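Local coordinates for beta-N-acetylhexosaminidase (Streptomyces plicatus, PDB 1JAK), which hydrolyses terminal, non-reducing N-acetylhexosamine residues from beta-linked glycosides, as a family 20 glycoside hydrolase using substrate-assisted catalysis, at residues 155-160 and 438-443; 151-156 and 472-477. All blocks are in the same frame, centred on the assembly; numbering follows the deposited sequence.

Interaction 1. Residues 155-160 and 438-443; sequences PRYAWR and DAVRGV. With SO4 (sulfate ion), chain B.
Tyr157 lays its side chain against the backbone of residues 440-442 just before the two segments pair as parallel strands. Its CB lies 3.4 Å from Arg441 O and also touches Gly442 CA, while farther out the ring atom CE1 packs on Val440 CG1 at 3.7 Å. With CG beside its own backbone N (chi1 -67°), the ring points out from Gly442 toward the side chain of Val440, and the phenol end lies over one face of the Arg156 guanidinium. A leucine here would probably leave Val440 CG1 without its ring neighbour and the Arg156 guanidinium without the hydroxyl over its face. Trp159 forms the pairing itself: its N donates to Arg441 O at 3.1 Å, and its O receives Val443 N at 2.9 Å. Gly442 CA sits 3.1 Å from the same Trp159 O in a CA-H...O contact; a CB would collide with that oxygen, and the glycine's backbone angles are also unsuited to a side chain. Trp159 CG is anti to the backbone N (chi1 -170°), which carries the indole past the strand until its edge meets Val443 O, 3.5 Å from CD1. Beside it, Val443 and Arg160 point to one face of the sheet. A water takes the N-H of Ala158 and donates to Arg441 O, giving that carbonyl a second partner. The pairing joins strand 159-165 to strand 440-447, the first and last strands of the alpha/beta barrel, and so closes its ring. Helix 465-474 packs on Val443 and Arg160, whose guanidinium is salt-bridged to Glu98; Trp159 reaches Ile391 of strand 389-392, Leu363 of strand 363-366 and Tyr313, and Val440 touches Leu392.

Interaction 2. Residues 151-156 and 472-477; sequences IEDTPR and LGWSPA. With SO4 (sulfate ion), chain B.
The linker from the beta-sheet domain into the catalytic barrel crosses the C-terminal end of helix 465-474 here, with Trp474 in the helix's last turn as the main point of contact. Trp474 NE1 donates to Asp153 OD1 at 2.8 Å, the bond nearly straight (163°) and in the ring plane, but it reaches the oxygen from above the carboxylate plane; the two flat groups stand 70° apart. Asp153 OD1 also accepts from the backbone N of Ala32, so two donors grip it. Two residues on, Pro155 covers a face of the same indole: its CB stands 3.8 Å from the centroid of the six-membered ring in a CH-pi contact, and CD lies over CH2. Trp474 CB leaves the helix away from the linker, yet having CG anti to the backbone N (chi1 179°) brings the ring back under Thr154 and Pro155, with its N-H edge at Asp153. The backbone completes the grip, Arg156 N donating to Trp474 O at 2.8 Å; water 2 gives that carbonyl a further donor and ties it to Thr154 O. Arg156 then stretches out past the helix end, fully extended, with CD 3.4 Å from Ser475 O and Ala477 CB over one face of its guanidinium. Water 3 accepts a hydrogen bond from Arg156 NH1 and donates to both Leu472 O and Ser475 O, helping to satisfy carbonyls at the helix terminus. The guanidinium edge holds a sulfate ion, probably from the crystallisation liquor, through Arg156 NE to sulfate O4 at 2.9 Å and Arg156 NH2 to sulfate O2 at 3.0 Å; NH2 is also salt-bridged to Asp427. Strand 145-153 arrives beside strand 100-105, whose Tyr100 pairs with Asp153 through the backbone, while His121 of helix 116-129 meets the Trp474 ring edge-to-face and Arg160 of strand 159-165 packs against it.

In the fold
Interactions 1 and 2 follow one another along the chain, sharing Pro155 and Arg156, and their centres lie 11 Å apart. Residues 151-156 leave the beta-sheet domain over the end of helix 465-474, and residues 157-158 turn into the first barrel strand, which begins at Trp159. Between them Tyr157 N lies 3.0 Å from Gly473 O, a probable hydrogen bond, and Arg160 NE packs 3.5 Å from Trp474 CE3, so the helix end touches both contacts. Neither is part of the inhibitor pocket: the side chain of Trp159 is about 13 Å from the bound azasugar. Strand 440-447 of interaction 1 leads on towards the pocket residues Trp448 and Glu450.

Interaction 1. Residues 155-160 and 438-443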
ATOM      1  N   PRO A 155     -10.542  12.023   2.521  1.00 11.33           N
ATOM      2  CA  PRO A 155     -10.141  11.266   1.326  1.00 11.50           C
ATOM      3  C   PRO A 155     -11.164  11.170   0.194  1.00 11.07           C
ATOM      4  O   PRO A 155     -12.369  11.100   0.426  1.00 11.39           O
ATOM      5  CB  PRO A 155      -9.811   9.896   1.898  1.00 10.59           C
ATOM      6  CG  PRO A 155     -10.862   9.747   2.952  1.00 12.00           C
ATOM      7  CD  PRO A 155     -10.840  11.108   3.637  1.00 11.24           C
ATOM      8  N   ARG A 156     -10.658  11.144  -1.033  1.00 10.28           N
ATOM      9  CA  ARG A 156     -11.492  11.033  -2.226  1.00 11.51           C
ATOM     10  C   ARG A 156     -11.964   9.592  -2.414  1.00 11.96           C
ATOM     11  O   ARG A 156     -13.139   9.345  -2.704  1.00 12.14           O
ATOM     12  CB  ARG A 156     -10.695  11.476  -3.454  1.00 10.57           C
ATOM     13  CG  ARG A 156     -11.456  11.373  -4.770  1.00 10.26           C
ATOM     14  CD  ARG A 156     -10.573  11.761  -5.941  1.00 10.95           C
ATOM     15  NE  ARG A 156     -11.324  11.786  -7.194  1.00 12.32           N
ATOM     16  CZ  ARG A 156     -10.786  12.014  -8.388  1.00 13.18           C
ATOM     17  NH1 ARG A 156      -9.484  12.237  -8.508  1.00 12.01           N
ATOM     18  NH2 ARG A 156     -11.561  12.039  -9.466  1.00 14.61           N
ATOM     19  N   TYR A 157     -11.038   8.647  -2.245  1.00 10.63           N
ATOM     20  CA  TYR A 157     -11.321   7.219  -2.397  1.00  9.82           C
ATOM     21  C   TYR A 157     -11.032   6.449  -1.115  1.00  9.90           C
ATOM     22  O   TYR A 157     -10.128   6.809  -0.363  1.00  9.50           O
ATOM     23  CB  TYR A 157     -10.466   6.629  -3.521  1.00  8.95           C
ATOM     24  CG  TYR A 157     -10.811   7.144  -4.894  1.00  9.50           C
ATOM     25  CD1 TYR A 157     -12.003   6.776  -5.516  1.00 10.52           C
ATOM     26  CD2 TYR A 157      -9.944   7.998  -5.578  1.00  8.58           C
ATOM     27  CE1 TYR A 157     -12.325   7.246  -6.786  1.00 11.28           C
ATOM     28  CE2 TYR A 157     -10.258   8.474  -6.850  1.00 10.24           C
ATOM     29  CZ  TYR A 157     -11.449   8.091  -7.445  1.00 10.84           C
ATOM     30  OH  TYR A 157     -11.764   8.554  -8.703  1.00 10.98           O
ATOM     31  N   ALA A 158     -11.790   5.378  -0.888  1.00  9.63           N
ATOM     32  CA  ALA A 158     -11.621   4.548   0.301  1.00 10.35           C
ATOM     33  C   ALA A 158     -10.587   3.442   0.108  1.00 10.27           C
ATOM     34  O   ALA A 158     -10.104   2.869   1.084  1.00 10.52           O
ATOM     35  CB  ALA A 158     -12.958   3.942   0.711  1.00 11.96           C
ATOM     36  N   TRP A 159     -10.263   3.125  -1.143  1.00  9.95           N
ATOM     37  CA  TRP A 159      -9.265   2.094  -1.412  1.00  9.08           C
ATOM     38  C   TRP A 159      -7.977   2.768  -1.872  1.00  8.26           C
ATOM     39  O   TRP A 159      -7.855   3.175  -3.021  1.00  8.56           O
ATOM     40  CB  TRP A 159      -9.761   1.111  -2.485  1.00  8.82           C
ATOM     41  CG  TRP A 159      -8.872  -0.096  -2.618  1.00  8.00           C
ATOM     42  CD1 TRP A 159      -7.615  -0.137  -3.155  1.00  7.74           C
ATOM     43  CD2 TRP A 159      -9.143  -1.419  -2.133  1.00  7.53           C
ATOM     44  NE1 TRP A 159      -7.085  -1.399  -3.030  1.00  8.84           N
ATOM     45  CE2 TRP A 159      -8.000  -2.206  -2.405  1.00  7.37           C
ATOM     46  CE3 TRP A 159     -10.238  -2.015  -1.491  1.00  8.57           C
ATOM     47  CZ2 TRP A 159      -7.921  -3.561  -2.058  1.00  8.42           C
ATOM     48  CZ3 TRP A 159     -10.161  -3.363  -1.144  1.00  8.93           C
ATOM     49  CH2 TRP A 159      -9.007  -4.120  -1.430  1.00  8.37           C
ATOM     50  N   ARG A 160      -7.025   2.899  -0.953  1.00  8.41           N
ATOM     51  CA  ARG A 160      -5.738   3.525  -1.244  1.00  6.82           C
ATOM     52  C   ARG A 160      -4.713   2.513  -0.747  1.00  8.33           C
ATOM     53  O   ARG A 160      -4.343   2.510   0.429  1.00  7.25           O
ATOM     54  CB  ARG A 160      -5.625   4.859  -0.488  1.00  8.28           C
ATOM     55  CG  ARG A 160      -6.826   5.792  -0.713  1.00  8.08           C
ATOM     56  CD  ARG A 160      -6.640   7.154  -0.050  1.00  8.15           C
ATOM     57  NE  ARG A 160      -6.330   7.035   1.373  1.00  7.08           N
ATOM     58  CZ  ARG A 160      -7.225   6.795   2.327  1.00  8.53           C
ATOM     59  NH1 ARG A 160      -8.510   6.652   2.026  1.00  9.37           N
ATOM     60  NH2 ARG A 160      -6.829   6.685   3.588  1.00  6.80           N
ATOM     61  N   ASP A 438     -18.469   6.117 -10.292  1.00 18.36           N
ATOM     62  CA  ASP A 438     -18.891   5.598  -8.997  1.00 19.67           C
ATOM     63  C   ASP A 438     -18.444   4.162  -8.729  1.00 17.73           C
ATOM     64  O   ASP A 438     -18.555   3.677  -7.604  1.00 18.36           O
ATOM     65  CB  ASP A 438     -20.414   5.694  -8.875  1.00 24.93           C
ATOM     66  CG  ASP A 438     -21.128   5.164 -10.101  1.00 30.01           C
ATOM     67  OD1 ASP A 438     -21.000   5.787 -11.181  1.00 34.18           O
ATOM     68  OD2 ASP A 438     -21.812   4.124  -9.991  1.00 35.27           O
ATOM     69  N   ALA A 439     -17.939   3.485  -9.756  1.00 15.47           N
ATOM     70  CA  ALA A 439     -17.481   2.107  -9.600  1.00 14.12           C
ATOM     71  C   ALA A 439     -16.012   2.051  -9.187  1.00 12.80           C
ATOM     72  O   ALA A 439     -15.526   1.008  -8.752  1.00 12.41           O
ATOM     73  CB  ALA A 439     -17.680   1.335 -10.900  1.00 14.98           C
ATOM     74  N   VAL A 440     -15.312   3.172  -9.330  1.00 11.29           N
ATOM     75  CA  VAL A 440     -13.901   3.237  -8.964  1.00 11.95           C
ATOM     76  C   VAL A 440     -13.771   3.329  -7.445  1.00 11.48           C
ATOM     77  O   VAL A 440     -14.169   4.326  -6.837  1.00 11.51           O
ATOM     78  CB  VAL A 440     -13.212   4.457  -9.610  1.00 12.84           C
ATOM     79  CG1 VAL A 440     -11.744   4.503  -9.208  1.00 12.74           C
ATOM     80  CG2 VAL A 440     -13.339   4.378 -11.123  1.00 12.45           C
ATOM     81  N   ARG A 441     -13.220   2.280  -6.841  1.00 10.60           N
ATOM     82  CA  ARG A 441     -13.047   2.228  -5.392  1.00 10.59           C
ATOM     83  C   ARG A 441     -11.778   2.943  -4.955  1.00 10.31           C
ATOM     84  O   ARG A 441     -11.682   3.432  -3.829  1.00  9.18           O
ATOM     85  CB  ARG A 441     -12.983   0.773  -4.916  1.00 13.03           C
ATOM     86  CG  ARG A 441     -14.212  -0.058  -5.239  1.00 17.43           C
ATOM     87  CD  ARG A 441     -15.474   0.537  -4.635  1.00 22.13           C
ATOM     88  NE  ARG A 441     -16.625  -0.337  -4.841  1.00 27.44           N
ATOM     89  CZ  ARG A 441     -16.809  -1.494  -4.209  1.00 30.69           C
ATOM     90  NH1 ARG A 441     -15.920  -1.918  -3.321  1.00 33.17           N
ATOM     91  NH2 ARG A 441     -17.879  -2.232  -4.474  1.00 33.13           N
ATOM     92  N   GLY A 442     -10.798   2.996  -5.847  1.00  9.07           N
ATOM     93  CA  GLY A 442      -9.554   3.655  -5.511  1.00  9.02           C
ATOM     94  C   GLY A 442      -8.395   3.204  -6.371  1.00  8.58           C
ATOM     95  O   GLY A 442      -8.582   2.732  -7.493  1.00  8.35           O
ATOM     96  N   VAL A 443      -7.192   3.325  -5.822  1.00  7.53           N
ATOM     97  CA  VAL A 443      -5.980   2.982  -6.550  1.00  7.42           C
ATOM     98  C   VAL A 443      -5.019   2.144  -5.718  1.00  7.21           C
ATOM     99  O   VAL A 443      -5.168   2.029  -4.505  1.00  7.94           O
ATOM    100  CB  VAL A 443      -5.239   4.264  -6.978  1.00  7.67           C
ATOM    101  CG1 VAL A 443      -6.162   5.149  -7.804  1.00 10.15           C
ATOM    102  CG2 VAL A 443      -4.759   5.030  -5.735  1.00  8.41           C
TER
HETATM  103  S   SO4 B 605     -15.100  11.273  -7.925  1.00 29.32           S
HETATM  104  O1  SO4 B 605     -15.713  10.039  -8.454  1.00 29.74           O
HETATM  105  O2  SO4 B 605     -14.498  12.039  -9.034  1.00 28.66           O
HETATM  106  O3  SO4 B 605     -16.138  12.090  -7.268  1.00 30.20           O
HETATM  107  O4  SO4 B 605     -14.058  10.923  -6.938  1.00 27.41           O
HETATM  108  O   HOH W   1     -14.158   5.042  -2.560  1.00 24.12           O

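Interaction 2. Residues 151-156 and 472-477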
ATOM      1  N   ILE A 151      -6.134  23.235   8.378  1.00 13.93           N
ATOM      2  CA  ILE A 151      -6.220  22.264   7.296  1.00 13.59           C
ATOM      3  C   ILE A 151      -7.427  21.383   7.605  1.00 13.30           C
ATOM      4  O   ILE A 151      -7.567  20.889   8.722  1.00 14.24           O
ATOM      5  CB  ILE A 151      -4.964  21.343   7.218  1.00 11.80           C
ATOM      6  CG1 ILE A 151      -3.749  22.132   6.731  1.00 13.50           C
ATOM      7  CG2 ILE A 151      -5.242  20.164   6.283  1.00 14.82           C
ATOM      8  CD1 ILE A 151      -2.474  21.300   6.631  1.00 13.47           C
ATOM      9  N   GLU A 152      -8.312  21.216   6.628  1.00 13.67           N
ATOM     10  CA  GLU A 152      -9.477  20.350   6.784  1.00 13.34           C
ATOM     11  C   GLU A 152      -9.255  19.352   5.662  1.00 13.65           C
ATOM     12  O   GLU A 152      -9.168  19.732   4.495  1.00 12.93           O
ATOM     13  CB  GLU A 152     -10.773  21.137   6.609  1.00 17.94           C
ATOM     14  CG  GLU A 152     -10.945  22.208   7.675  1.00 22.07           C
ATOM     15  CD  GLU A 152     -12.370  22.700   7.800  1.00 26.37           C
ATOM     16  OE1 GLU A 152     -13.220  21.946   8.321  1.00 29.10           O
ATOM     17  OE2 GLU A 152     -12.641  23.840   7.371  1.00 29.75           O
ATOM     18  N   ASP A 153      -9.171  18.077   6.021  1.00 11.96           N
ATOM     19  CA  ASP A 153      -8.822  17.046   5.053  1.00 12.13           C
ATOM     20  C   ASP A 153      -9.646  15.755   5.127  1.00 11.22           C
ATOM     21  O   ASP A 153      -9.832  15.190   6.200  1.00 11.89           O
ATOM     22  CB  ASP A 153      -7.339  16.740   5.292  1.00 10.87           C
ATOM     23  CG  ASP A 153      -6.623  16.204   4.076  1.00 10.81           C
ATOM     24  OD1 ASP A 153      -7.196  16.200   2.969  1.00 11.40           O
ATOM     25  OD2 ASP A 153      -5.454  15.795   4.249  1.00 11.30           O
ATOM     26  N   THR A 154     -10.128  15.293   3.974  1.00 10.41           N
ATOM     27  CA  THR A 154     -10.888  14.048   3.881  1.00 10.60           C
ATOM     28  C   THR A 154     -10.451  13.362   2.584  1.00 10.36           C
ATOM     29  O   THR A 154     -10.034  14.031   1.642  1.00 11.70           O
ATOM     30  CB  THR A 154     -12.410  14.296   3.821  1.00 12.24           C
ATOM     31  OG1 THR A 154     -12.700  15.208   2.755  1.00 14.86           O
ATOM     32  CG2 THR A 154     -12.916  14.863   5.150  1.00 13.95           C
ATOM     33  N   PRO A 155     -10.542  12.023   2.521  1.00 11.33           N
ATOM     34  CA  PRO A 155     -10.141  11.266   1.326  1.00 11.50           C
ATOM     35  C   PRO A 155     -11.164  11.170   0.194  1.00 11.07           C
ATOM     36  O   PRO A 155     -12.369  11.100   0.426  1.00 11.39           O
ATOM     37  CB  PRO A 155      -9.811   9.896   1.898  1.00 10.59           C
ATOM     38  CG  PRO A 155     -10.862   9.747   2.952  1.00 12.00           C
ATOM     39  CD  PRO A 155     -10.840  11.108   3.637  1.00 11.24           C
ATOM     40  N   ARG A 156     -10.658  11.144  -1.033  1.00 10.28           N
ATOM     41  CA  ARG A 156     -11.492  11.033  -2.226  1.00 11.51           C
ATOM     42  C   ARG A 156     -11.964   9.592  -2.414  1.00 11.96           C
ATOM     43  O   ARG A 156     -13.139   9.345  -2.704  1.00 12.14           O
ATOM     44  CB  ARG A 156     -10.695  11.476  -3.454  1.00 10.57           C
ATOM     45  CG  ARG A 156     -11.456  11.373  -4.770  1.00 10.26           C
ATOM     46  CD  ARG A 156     -10.573  11.761  -5.941  1.00 10.95           C
ATOM     47  NE  ARG A 156     -11.324  11.786  -7.194  1.00 12.32           N
ATOM     48  CZ  ARG A 156     -10.786  12.014  -8.388  1.00 13.18           C
ATOM     49  NH1 ARG A 156      -9.484  12.237  -8.508  1.00 12.01           N
ATOM     50  NH2 ARG A 156     -11.561  12.039  -9.466  1.00 14.61           N
ATOM     51  N   LEU A 472      -3.311  10.448  -5.646  1.00  7.80           N
ATOM     52  CA  LEU A 472      -4.413  10.132  -6.547  1.00  7.94           C
ATOM     53  C   LEU A 472      -5.550   9.486  -5.766  1.00  8.90           C
ATOM     54  O   LEU A 472      -6.723   9.709  -6.059  1.00  9.51           O
ATOM     55  CB  LEU A 472      -3.945   9.190  -7.662  1.00  8.41           C
ATOM     56  CG  LEU A 472      -2.917   9.769  -8.636  1.00 10.78           C
ATOM     57  CD1 LEU A 472      -2.567   8.721  -9.685  1.00 11.76           C
ATOM     58  CD2 LEU A 472      -3.480  11.012  -9.307  1.00 13.22           C
ATOM     59  N   GLY A 473      -5.205   8.700  -4.751  1.00  8.14           N
ATOM     60  CA  GLY A 473      -6.234   8.049  -3.969  1.00  8.08           C
ATOM     61  C   GLY A 473      -6.883   8.954  -2.937  1.00  8.76           C
ATOM     62  O   GLY A 473      -8.063   8.802  -2.628  1.00  8.35           O
ATOM     63  N   TRP A 474      -6.122   9.916  -2.422  1.00  8.06           N
ATOM     64  CA  TRP A 474      -6.623  10.801  -1.374  1.00  8.11           C
ATOM     65  C   TRP A 474      -7.143  12.194  -1.747  1.00  9.30           C
ATOM     66  O   TRP A 474      -8.247  12.582  -1.346  1.00  8.96           O
ATOM     67  CB  TRP A 474      -5.531  10.952  -0.298  1.00  8.65           C
ATOM     68  CG  TRP A 474      -5.907  11.869   0.836  1.00  9.37           C
ATOM     69  CD1 TRP A 474      -5.998  13.236   0.797  1.00  9.69           C
ATOM     70  CD2 TRP A 474      -6.309  11.479   2.155  1.00  8.85           C
ATOM     71  NE1 TRP A 474      -6.438  13.716   2.008  1.00  8.81           N
ATOM     72  CE2 TRP A 474      -6.637  12.661   2.859  1.00  8.67           C
ATOM     73  CE3 TRP A 474      -6.427  10.245   2.811  1.00  8.59           C
ATOM     74  CZ2 TRP A 474      -7.078  12.646   4.187  1.00  8.03           C
ATOM     75  CZ3 TRP A 474      -6.866  10.230   4.135  1.00  9.41           C
ATOM     76  CH2 TRP A 474      -7.187  11.424   4.807  1.00  9.88           C
ATOM     77  N   SER A 475      -6.343  12.940  -2.500  1.00 10.18           N
ATOM     78  CA  SER A 475      -6.669  14.317  -2.860  1.00  9.11           C
ATOM     79  C   SER A 475      -7.823  14.568  -3.822  1.00 10.88           C
ATOM     80  O   SER A 475      -8.159  13.726  -4.652  1.00  9.69           O
ATOM     81  CB  SER A 475      -5.414  15.001  -3.399  1.00  8.88           C
ATOM     82  OG  SER A 475      -4.354  14.903  -2.463  1.00  9.06           O
ATOM     83  N   PRO A 476      -8.457  15.748  -3.704  1.00 10.54           N
ATOM     84  CA  PRO A 476      -9.575  16.107  -4.581  1.00 12.19           C
ATOM     85  C   PRO A 476      -9.045  16.299  -6.001  1.00 11.52           C
ATOM     86  O   PRO A 476      -7.915  16.740  -6.192  1.00 11.60           O
ATOM     87  CB  PRO A 476     -10.078  17.422  -3.984  1.00 13.02           C
ATOM     88  CG  PRO A 476      -9.678  17.322  -2.534  1.00 12.71           C
ATOM     89  CD  PRO A 476      -8.294  16.746  -2.633  1.00 12.67           C
ATOM     90  N   ALA A 477      -9.859  15.973  -6.996  1.00 12.80           N
ATOM     91  CA  ALA A 477      -9.438  16.132  -8.379  1.00 14.11           C
ATOM     92  C   ALA A 477      -9.004  17.571  -8.645  1.00 14.31           C
ATOM     93  O   ALA A 477      -8.065  17.816  -9.402  1.00 14.46           O
ATOM     94  CB  ALA A 477     -10.575  15.744  -9.317  1.00 14.89           C
TER
HETATM   95  S   SO4 B 605     -15.100  11.273  -7.925  1.00 29.32           S
HETATM   96  O1  SO4 B 605     -15.713  10.039  -8.454  1.00 29.74           O
HETATM   97  O2  SO4 B 605     -14.498  12.039  -9.034  1.00 28.66           O
HETATM   98  O3  SO4 B 605     -16.138  12.090  -7.268  1.00 30.20           O
HETATM   99  O4  SO4 B 605     -14.058  10.923  -6.938  1.00 27.41           O
HETATM  100  O   HOH W   2      -9.938  14.590  -0.969  1.00 13.37           O
HETATM  101  O   HOH W   3      -7.358  12.224  -6.639  1.00 10.36           O